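Local coordinates for protein beta-galactosidase (Bacillus circulans subsp. alkalophilus, PDB 3TTY) that hydrolyses terminal beta-galactosyl residues to release galactose, using a TIM-barrel glycoside hydrolase domain in a trimeric assembly, at residues Ala334-Ala339 / Tyr629-Asn634; Leu260-Trp265 / Arg295-Gly300; Ser204-Gly209 / Gly216-Tyr221. All coordinates share one frame; numbering follows the deposited sequence.

Interaction 1: residues Ala334-Ala339 / Tyr629-Asn634; sequences AVAHGA and YLFVMN
Ala336 packs over one face of the Phe631 ring where a barrel helix of the (beta/alpha)8 domain, 326-336, ends on strand 627-634 of the C-terminal beta domain. Its CA stands over the middle of the ring, 3.7 Å from the centroid and 13° off the normal, a CH-pi contact, while Ala336 CB settles against Phe631 CB at 3.5 Å. The Val335 and Phe631 side chains cross at about a right angle: Val335 CG1, which points anti to the backbone N (chi1 178°), comes obliquely to Phe631 CE1 at 3.8 Å. From farther along the strand Met633 bends at its last torsion (chi3 -66°), so that CE turns back to Ala336 CB, 3.8 Å away. All four residues are buried, and no hydrogen bond joins the two segments; the junction is purely apolar. Polar fixings lie one shell out, where Arg622 of strand 617-624 bonds the carbonyls of Val335 and Ala339, and His337 NE2 bonds Glu618. The helix itself closes in a Schellman motif with Gly338, at positive phi, as its C-prime residue: Ala339 N bonds Ala334 O at 3.1 Å, and Gly338 N bonds Val335 O, also at 3.1 Å.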
loop_
_atom_site.group_PDB
_atom_site.type_symbol
_atom_site.label_atom_id
_atom_site.label_comp_id
_atom_site.label_asym_id
_atom_site.label_seq_id
_atom_site.Cartn_x
_atom_site.Cartn_y
_atom_site.Cartn_z
ATOM N N ALA A 334 -0.133 20.023 29.745
ATOM C CA ALA A 334 -1.582 20.044 29.639
ATOM C C ALA A 334 -2.170 21.116 30.553
ATOM O O ALA A 334 -2.981 21.943 30.121
ATOM C CB ALA A 334 -2.161 18.696 29.960
ATOM N N VAL A 335 -1.748 21.117 31.813
ATOM C CA VAL A 335 -2.271 22.081 32.768
ATOM C C VAL A 335 -2.020 23.509 32.286
ATOM O O VAL A 335 -2.894 24.373 32.375
ATOM C CB VAL A 335 -1.649 21.887 34.165
ATOM C CG1 VAL A 335 -2.187 22.940 35.137
ATOM C CG2 VAL A 335 -1.918 20.468 34.669
ATOM N N ALA A 336 -0.816 23.735 31.765
ATOM C CA ALA A 336 -0.396 25.029 31.240
ATOM C C ALA A 336 -1.356 25.547 30.166
ATOM O O ALA A 336 -1.486 26.756 29.967
ATOM C CB ALA A 336 1.007 24.912 30.661
ATOM N N HIS A 337 -2.023 24.632 29.466
ATOM C CA HIS A 337 -2.898 25.036 28.374
ATOM C C HIS A 337 -4.380 24.972 28.692
ATOM O O HIS A 337 -5.206 25.202 27.817
ATOM C CB HIS A 337 -2.549 24.298 27.084
ATOM C CG HIS A 337 -1.197 24.659 26.554
ATOM N ND1 HIS A 337 -0.943 25.860 25.930
ATOM C CD2 HIS A 337 -0.016 24.003 26.604
ATOM C CE1 HIS A 337 0.332 25.918 25.594
ATOM N NE2 HIS A 337 0.917 24.802 25.987
ATOM N N GLY A 338 -4.718 24.717 29.952
ATOM C CA GLY A 338 -6.100 24.825 30.385
ATOM C C GLY A 338 -6.648 23.607 31.097
ATOM O O GLY A 338 -7.790 23.606 31.533
ATOM N N ALA A 339 -5.841 22.562 31.223
ATOM C CA ALA A 339 -6.301 21.335 31.874
ATOM C C ALA A 339 -6.417 21.506 33.388
ATOM O O ALA A 339 -5.488 21.974 34.034
ATOM C CB ALA A 339 -5.369 20.167 31.535
ATOM N N TYR A 629 0.075 33.027 36.271
ATOM C CA TYR A 629 0.928 31.855 36.397
ATOM C C TYR A 629 1.680 31.561 35.103
ATOM O O TYR A 629 1.071 31.233 34.079
ATOM C CB TYR A 629 0.107 30.637 36.819
ATOM C CG TYR A 629 -0.633 30.877 38.101
ATOM C CD1 TYR A 629 0.046 30.918 39.316
ATOM C CD2 TYR A 629 -2.005 31.088 38.106
ATOM C CE1 TYR A 629 -0.623 31.156 40.504
ATOM C CE2 TYR A 629 -2.682 31.332 39.291
ATOM C CZ TYR A 629 -1.985 31.361 40.489
ATOM O OH TYR A 629 -2.650 31.600 41.674
ATOM N N LEU A 630 3.005 31.694 35.149
ATOM C CA LEU A 630 3.833 31.351 33.997
ATOM C C LEU A 630 4.319 29.920 34.125
ATOM O O LEU A 630 5.122 29.609 35.014
ATOM C CB LEU A 630 5.039 32.275 33.862
ATOM C CG LEU A 630 4.809 33.750 33.568
ATOM C CD1 LEU A 630 6.110 34.357 33.035
ATOM C CD2 LEU A 630 3.693 33.914 32.577
ATOM N N PHE A 631 3.828 29.059 33.242
ATOM C CA PHE A 631 4.281 27.684 33.185
ATOM C C PHE A 631 5.544 27.610 32.342
ATOM O O PHE A 631 5.516 27.860 31.136
ATOM C CB PHE A 631 3.178 26.782 32.621
ATOM C CG PHE A 631 1.988 26.641 33.539
ATOM C CD1 PHE A 631 1.792 25.479 34.277
ATOM C CD2 PHE A 631 1.075 27.676 33.675
ATOM C CE1 PHE A 631 0.713 25.354 35.134
ATOM C CE2 PHE A 631 -0.016 27.554 34.525
ATOM C CZ PHE A 631 -0.197 26.389 35.260
ATOM N N VAL A 632 6.663 27.288 32.984
ATOM C CA VAL A 632 7.929 27.176 32.280
ATOM C C VAL A 632 8.309 25.718 32.177
ATOM O O VAL A 632 8.368 25.009 33.180
ATOM C CB VAL A 632 9.054 27.926 32.987
ATOM C CG1 VAL A 632 10.313 27.900 32.132
ATOM C CG2 VAL A 632 8.624 29.348 33.283
ATOM N N MET A 633 8.563 25.271 30.953
ATOM C CA MET A 633 8.710 23.853 30.689
ATOM C C MET A 633 9.892 23.609 29.788
ATOM O O MET A 633 9.912 24.025 28.634
ATOM C CB MET A 633 7.410 23.300 30.118
ATOM C CG MET A 633 6.260 23.508 31.115
ATOM S SD MET A 633 4.604 23.437 30.444
ATOM C CE MET A 633 4.576 24.884 29.377
ATOM N N ASN A 634 10.895 22.942 30.340
ATOM C CA ASN A 634 12.121 22.686 29.615
ATOM C C ASN A 634 12.088 21.325 28.963
ATOM O O ASN A 634 12.277 20.324 29.635
ATOM C CB ASN A 634 13.321 22.767 30.559
ATOM C CG ASN A 634 14.630 22.538 29.847
ATOM O OD1 ASN A 634 14.678 22.484 28.611
ATOM N ND2 ASN A 634 15.711 22.406 30.616
#

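Interaction 2: residues Leu260-Trp265 / Arg295-Gly300; sequences LDYFKW and RGLKSG
Leu297 reaches from the C-terminal end of barrel helix 284-296 into the first turn of the short helix 262-266, joining two neighbouring beta-alpha units of the TIM barrel. Its two methyls share the work. CD1 meets Tyr262 CB at 3.7 Å, while CD2 sits over one face of the Phe263 ring, displaced toward the rim, 3.8 Å from the centroid and 16° off the normal, in a CH-pi contact. With Phe263 CG beside its backbone N (chi1 -81°), the phenylalanine side chain comes across the leucine at about a right angle. Here the packing is close, and Trp405 and Leu253 add to it around Leu297. The Tyr262 ring leads away from the contact, and its hydroxyl bonds the backbone N of Met254.

On the looser side, Phe263 and Gly296 are partly exposed and a water bridges the backbones. Gly296 O lies at the edge of the phenyl ring, in its plane, 3.7 Å from Phe263 CE1. Beyond them the chain passes through a Schellman motif, with Ser299 at C-prime, and no direct hydrogen bond links the two segments. The single water makes the polar connection instead, donating to a carbonyl of each segment: its oxygen lies 2.6 Å from Phe263 O and 2.7 Å from Leu297 O.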
loop_
_atom_site.group_PDB
_atom_site.type_symbol
_atom_site.label_atom_id
_atom_site.label_comp_id
_atom_site.label_asym_id
_atom_site.label_seq_id
_atom_site.Cartn_x
_atom_site.Cartn_y
_atom_site.Cartn_z
ATOM N N LEU A 260 -14.649 14.322 13.266
ATOM C CA LEU A 260 -15.763 14.952 13.965
ATOM C C LEU A 260 -15.547 16.457 14.125
ATOM O O LEU A 260 -14.431 16.908 14.382
ATOM C CB LEU A 260 -15.930 14.303 15.341
ATOM C CG LEU A 260 -16.950 13.168 15.510
ATOM C CD1 LEU A 260 -17.395 12.541 14.201
ATOM C CD2 LEU A 260 -16.449 12.119 16.502
ATOM N N ASP A 261 -16.616 17.231 13.987
ATOM C CA ASP A 261 -16.542 18.679 14.176
ATOM C C ASP A 261 -16.666 19.012 15.661
ATOM O O ASP A 261 -17.757 19.252 16.159
ATOM C CB ASP A 261 -17.663 19.366 13.395
ATOM C CG ASP A 261 -17.581 20.875 13.452
ATOM O OD1 ASP A 261 -16.752 21.419 14.225
ATOM O OD2 ASP A 261 -18.356 21.520 12.716
ATOM N N TYR A 262 -15.543 19.030 16.369
ATOM C CA TYR A 262 -15.579 19.153 17.823
ATOM C C TYR A 262 -16.148 20.482 18.322
ATOM O O TYR A 262 -16.723 20.536 19.410
ATOM C CB TYR A 262 -14.198 18.890 18.429
ATOM C CG TYR A 262 -13.867 17.416 18.564
ATOM C CD1 TYR A 262 -14.867 16.479 18.772
ATOM C CD2 TYR A 262 -12.553 16.963 18.485
ATOM C CE1 TYR A 262 -14.569 15.122 18.907
ATOM C CE2 TYR A 262 -12.254 15.620 18.625
ATOM C CZ TYR A 262 -13.263 14.705 18.835
ATOM O OH TYR A 262 -12.968 13.368 18.975
ATOM N N PHE A 263 -16.000 21.541 17.532
ATOM C CA PHE A 263 -16.579 22.833 17.895
ATOM C C PHE A 263 -18.069 22.709 18.103
ATOM O O PHE A 263 -18.613 23.232 19.069
ATOM C CB PHE A 263 -16.244 23.921 16.865
ATOM C CG PHE A 263 -14.875 24.499 17.050
ATOM C CD1 PHE A 263 -14.564 25.207 18.197
ATOM C CD2 PHE A 263 -13.884 24.296 16.113
ATOM C CE1 PHE A 263 -13.306 25.722 18.385
ATOM C CE2 PHE A 263 -12.616 24.806 16.306
ATOM C CZ PHE A 263 -12.329 25.517 17.435
ATOM N N LYS A 264 -18.715 21.979 17.205
ATOM C CA LYS A 264 -20.133 21.710 17.307
ATOM C C LYS A 264 -20.416 20.726 18.453
ATOM O O LYS A 264 -21.418 20.847 19.161
ATOM C CB LYS A 264 -20.635 21.189 15.960
ATOM C CG LYS A 264 -22.065 20.720 15.953
ATOM C CD LYS A 264 -22.569 20.605 14.519
ATOM C CE LYS A 264 -23.980 20.016 14.456
ATOM N NZ LYS A 264 -24.523 20.095 13.060
ATOM N N TRP A 265 -19.524 19.762 18.658
ATOM C CA TRP A 265 -19.681 18.845 19.789
ATOM C C TRP A 265 -19.635 19.571 21.141
ATOM O O TRP A 265 -20.456 19.305 22.019
ATOM C CB TRP A 265 -18.632 17.728 19.744
ATOM C CG TRP A 265 -19.007 16.575 18.844
ATOM C CD1 TRP A 265 -19.091 16.594 17.479
ATOM C CD2 TRP A 265 -19.335 15.233 19.252
ATOM N NE1 TRP A 265 -19.479 15.353 17.014
ATOM C CE2 TRP A 265 -19.632 14.501 18.081
ATOM C CE3 TRP A 265 -19.419 14.586 20.494
ATOM C CZ2 TRP A 265 -19.994 13.154 18.109
ATOM C CZ3 TRP A 265 -19.794 13.239 20.524
ATOM C CH2 TRP A 265 -20.076 12.539 19.336
ATOM N N ARG A 295 -8.988 23.779 24.756
ATOM C CA ARG A 295 -9.406 24.931 25.532
ATOM C C ARG A 295 -10.327 25.806 24.682
ATOM O O ARG A 295 -11.305 26.367 25.174
ATOM C CB ARG A 295 -8.183 25.729 25.969
ATOM C CG ARG A 295 -8.502 26.938 26.799
ATOM C CD ARG A 295 -7.225 27.577 27.311
ATOM N NE ARG A 295 -6.563 28.439 26.335
ATOM C CZ ARG A 295 -5.330 28.255 25.865
ATOM N NH1 ARG A 295 -4.607 27.205 26.248
ATOM N NH2 ARG A 295 -4.817 29.132 25.006
ATOM N N GLY A 296 -10.011 25.909 23.398
ATOM C CA GLY A 296 -10.770 26.770 22.507
ATOM C C GLY A 296 -12.153 26.238 22.180
ATOM O O GLY A 296 -13.044 26.997 21.796
ATOM N N LEU A 297 -12.346 24.936 22.334
ATOM C CA LEU A 297 -13.625 24.353 21.962
ATOM C C LEU A 297 -14.768 25.037 22.709
ATOM O O LEU A 297 -15.854 25.192 22.166
ATOM C CB LEU A 297 -13.643 22.833 22.194
ATOM C CG LEU A 297 -12.713 21.974 21.331
ATOM C CD1 LEU A 297 -12.988 20.481 21.547
ATOM C CD2 LEU A 297 -12.866 22.355 19.846
ATOM N N LYS A 298 -14.531 25.438 23.956
ATOM C CA LYS A 298 -15.550 26.180 24.698
ATOM C C LYS A 298 -15.060 27.575 25.050
ATOM O O LYS A 298 -15.275 28.063 26.163
ATOM C CB LYS A 298 -16.012 25.427 25.948
ATOM C CG LYS A 298 -16.773 24.166 25.623
ATOM C CD LYS A 298 -17.092 23.356 26.858
ATOM C CE LYS A 298 -18.395 23.807 27.503
ATOM N NZ LYS A 298 -19.500 23.897 26.530
ATOM N N SER A 299 -14.378 28.195 24.090
ATOM C CA SER A 299 -13.960 29.592 24.195
ATOM C C SER A 299 -13.127 29.927 25.442
ATOM O O SER A 299 -13.321 30.968 26.073
ATOM C CB SER A 299 -15.181 30.509 24.104
ATOM O OG SER A 299 -15.853 30.304 22.882
ATOM N N GLY A 300 -12.189 29.054 25.790
ATOM C CA GLY A 300 -11.303 29.337 26.903
ATOM C C GLY A 300 -11.555 28.537 28.166
ATOM O O GLY A 300 -10.698 28.501 29.051
HETATM O O HOH W 1 -17.888 25.386 20.396
#

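Interaction 3: residues Ser204-Gly209 / Gly216-Tyr221; sequences SEEWSG and GISLDY
Glu206 and Ser218 are the residues whose CA atoms come nearest across the two segments, yet these remain 7.9 Å apart, so the gap is bridged by side chains. The first segment carries strand 206-207, half of a small antiparallel beta hairpin with 211-212; the second is an early part of the long helix 215-243 of the TIM-barrel domain. The hairpin runs into the helix, with six residues between the segments.

Across the contact runs one hydrogen bond. The glutamate leaves the strand with CG beside its backbone N (chi1 -69°) and is extended from there on, which carries the carboxylate over to the helix. Ser218 OG donates to Glu206 OE1 at 2.5 Å, a separation shorter than usual whose exact value is doubtful. The same OE1 forms a salt bridge with Arg222, one turn farther along the helix, while Ser218 OG also bonds Thr212 on the partner strand of the hairpin. An alanine in place of Glu206 would probably leave Arg222 and the Ser218 hydroxyl without this carboxylate partner, and the direct bridge from strand to helix would be lost.

Glu205 plays a different part. Toward the helix it makes a loose van der Waals approach, with its carboxylate oxygen OE1 4.4 Å from the methyl carbon Ile217 CD1. The stronger ties of this carboxylate lie elsewhere and make the buried corner part of the trimer interface as well: Glu205 OE1 bonds His189 NE2, and Glu205 OE2 bonds the backbone N of Gly110 of a second subunit.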
loop_
_atom_site.group_PDB
_atom_site.type_symbol
_atom_site.label_atom_id
_atom_site.label_comp_id
_atom_site.label_asym_id
_atom_site.label_seq_id
_atom_site.Cartn_x
_atom_site.Cartn_y
_atom_site.Cartn_z
ATOM N N SER A 204 -19.287 4.083 -4.416
ATOM C CA SER A 204 -19.993 5.179 -5.072
ATOM C C SER A 204 -19.093 6.316 -5.567
ATOM O O SER A 204 -18.561 6.218 -6.656
ATOM C CB SER A 204 -21.131 5.697 -4.179
ATOM O OG SER A 204 -20.653 6.031 -2.884
ATOM N N GLU A 205 -18.916 7.378 -4.775
ATOM C CA GLU A 205 -18.149 8.543 -5.221
ATOM C C GLU A 205 -16.699 8.597 -4.735
ATOM O O GLU A 205 -15.927 9.438 -5.187
ATOM C CB GLU A 205 -18.829 9.839 -4.772
ATOM C CG GLU A 205 -20.238 10.045 -5.277
ATOM C CD GLU A 205 -20.319 10.270 -6.789
ATOM O OE1 GLU A 205 -21.432 10.547 -7.271
ATOM O OE2 GLU A 205 -19.284 10.162 -7.488
ATOM N N GLU A 206 -16.332 7.735 -3.799
ATOM C CA GLU A 206 -15.053 7.910 -3.107
ATOM C C GLU A 206 -14.098 6.764 -3.349
ATOM O O GLU A 206 -14.512 5.669 -3.723
ATOM C CB GLU A 206 -15.257 8.115 -1.600
ATOM C CG GLU A 206 -15.921 9.457 -1.287
ATOM C CD GLU A 206 -15.976 9.792 0.200
ATOM O OE1 GLU A 206 -16.706 10.742 0.554
ATOM O OE2 GLU A 206 -15.296 9.120 1.011
ATOM N N TRP A 207 -12.816 7.034 -3.159
ATOM C CA TRP A 207 -11.826 5.975 -3.207
ATOM C C TRP A 207 -10.589 6.390 -2.439
ATOM O O TRP A 207 -10.377 7.574 -2.168
ATOM C CB TRP A 207 -11.469 5.606 -4.648
ATOM C CG TRP A 207 -10.735 6.693 -5.431
ATOM C CD1 TRP A 207 -9.388 6.761 -5.680
ATOM C CD2 TRP A 207 -11.319 7.839 -6.086
ATOM N NE1 TRP A 207 -9.103 7.868 -6.449
ATOM C CE2 TRP A 207 -10.266 8.543 -6.714
ATOM C CE3 TRP A 207 -12.624 8.331 -6.201
ATOM C CZ2 TRP A 207 -10.476 9.721 -7.435
ATOM C CZ3 TRP A 207 -12.835 9.503 -6.927
ATOM C CH2 TRP A 207 -11.763 10.182 -7.537
ATOM N N SER A 208 -9.788 5.394 -2.075
ATOM C CA SER A 208 -8.498 5.624 -1.425
ATOM C C SER A 208 -8.622 6.438 -0.158
ATOM O O SER A 208 -7.685 7.135 0.224
ATOM C CB SER A 208 -7.522 6.313 -2.383
ATOM O OG SER A 208 -7.205 5.457 -3.471
ATOM N N GLY A 209 -9.784 6.354 0.485
ATOM C CA GLY A 209 -9.965 6.920 1.815
ATOM C C GLY A 209 -10.199 8.420 1.884
ATOM O O GLY A 209 -10.864 8.894 2.814
ATOM N N GLY A 216 -19.180 17.883 -2.575
ATOM C CA GLY A 216 -20.354 18.375 -1.887
ATOM C C GLY A 216 -21.059 17.270 -1.127
ATOM O O GLY A 216 -21.514 17.462 0.009
ATOM N N ILE A 217 -21.156 16.107 -1.760
ATOM C CA ILE A 217 -21.754 14.940 -1.133
ATOM C C ILE A 217 -20.874 14.427 0.024
ATOM O O ILE A 217 -21.348 14.198 1.129
ATOM C CB ILE A 217 -21.969 13.834 -2.181
ATOM C CG1 ILE A 217 -22.842 14.365 -3.321
ATOM C CG2 ILE A 217 -22.598 12.605 -1.552
ATOM C CD1 ILE A 217 -23.155 13.332 -4.396
ATOM N N SER A 218 -19.585 14.262 -0.246
ATOM C CA SER A 218 -18.641 13.777 0.750
ATOM C C SER A 218 -18.606 14.695 1.965
ATOM O O SER A 218 -18.578 14.235 3.107
ATOM C CB SER A 218 -17.255 13.683 0.131
ATOM O OG SER A 218 -17.235 12.699 -0.886
ATOM N N LEU A 219 -18.613 15.995 1.708
ATOM C CA LEU A 219 -18.587 16.992 2.768
ATOM C C LEU A 219 -19.824 16.883 3.657
ATOM O O LEU A 219 -19.705 16.806 4.874
ATOM C CB LEU A 219 -18.482 18.394 2.167
ATOM C CG LEU A 219 -18.426 19.593 3.116
ATOM C CD1 LEU A 219 -17.377 19.382 4.184
ATOM C CD2 LEU A 219 -18.160 20.893 2.329
ATOM N N ASP A 220 -21.006 16.878 3.038
ATOM C CA ASP A 220 -22.266 16.710 3.758
ATOM C C ASP A 220 -22.383 15.403 4.513
ATOM O O ASP A 220 -22.999 15.358 5.565
ATOM C CB ASP A 220 -23.479 16.856 2.828
ATOM C CG ASP A 220 -23.787 18.307 2.504
ATOM O OD1 ASP A 220 -24.605 18.549 1.591
ATOM O OD2 ASP A 220 -23.186 19.203 3.141
ATOM N N TYR A 221 -21.818 14.332 3.979
ATOM C CA TYR A 221 -21.941 13.062 4.678
ATOM C C TYR A 221 -21.123 13.079 5.979
ATOM O O TYR A 221 -21.557 12.557 7.018
ATOM C CB TYR A 221 -21.545 11.894 3.772
ATOM C CG TYR A 221 -22.067 10.577 4.287
ATOM C CD1 TYR A 221 -23.404 10.213 4.096
ATOM C CD2 TYR A 221 -21.231 9.697 4.976
ATOM C CE1 TYR A 221 -23.890 9.002 4.576
ATOM C CE2 TYR A 221 -21.705 8.490 5.452
ATOM C CZ TYR A 221 -23.032 8.154 5.256
ATOM O OH TYR A 221 -23.494 6.963 5.740
#

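In the fold
From the N terminus, interaction 3 comes first: it closes a short loop that ties a beta hairpin to the start of helix 215-243, beside a neighbouring subunit. Interaction 2 follows within the barrel, closing a loop of about thirty residues that contains strand 273-275. Interaction 1 then spans some 290 residues and brings the C-terminal beta domain back onto the barrel. The three loops run in series, neither nesting nor crossing. Interactions 1 and 2 touch through Arg295 NH1, which probably hydrogen-bonds His337 O at 2.6 Å, whereas interactions 1 and 3 lie on opposite sides of the chain's centre, their centres about 40 Å apart.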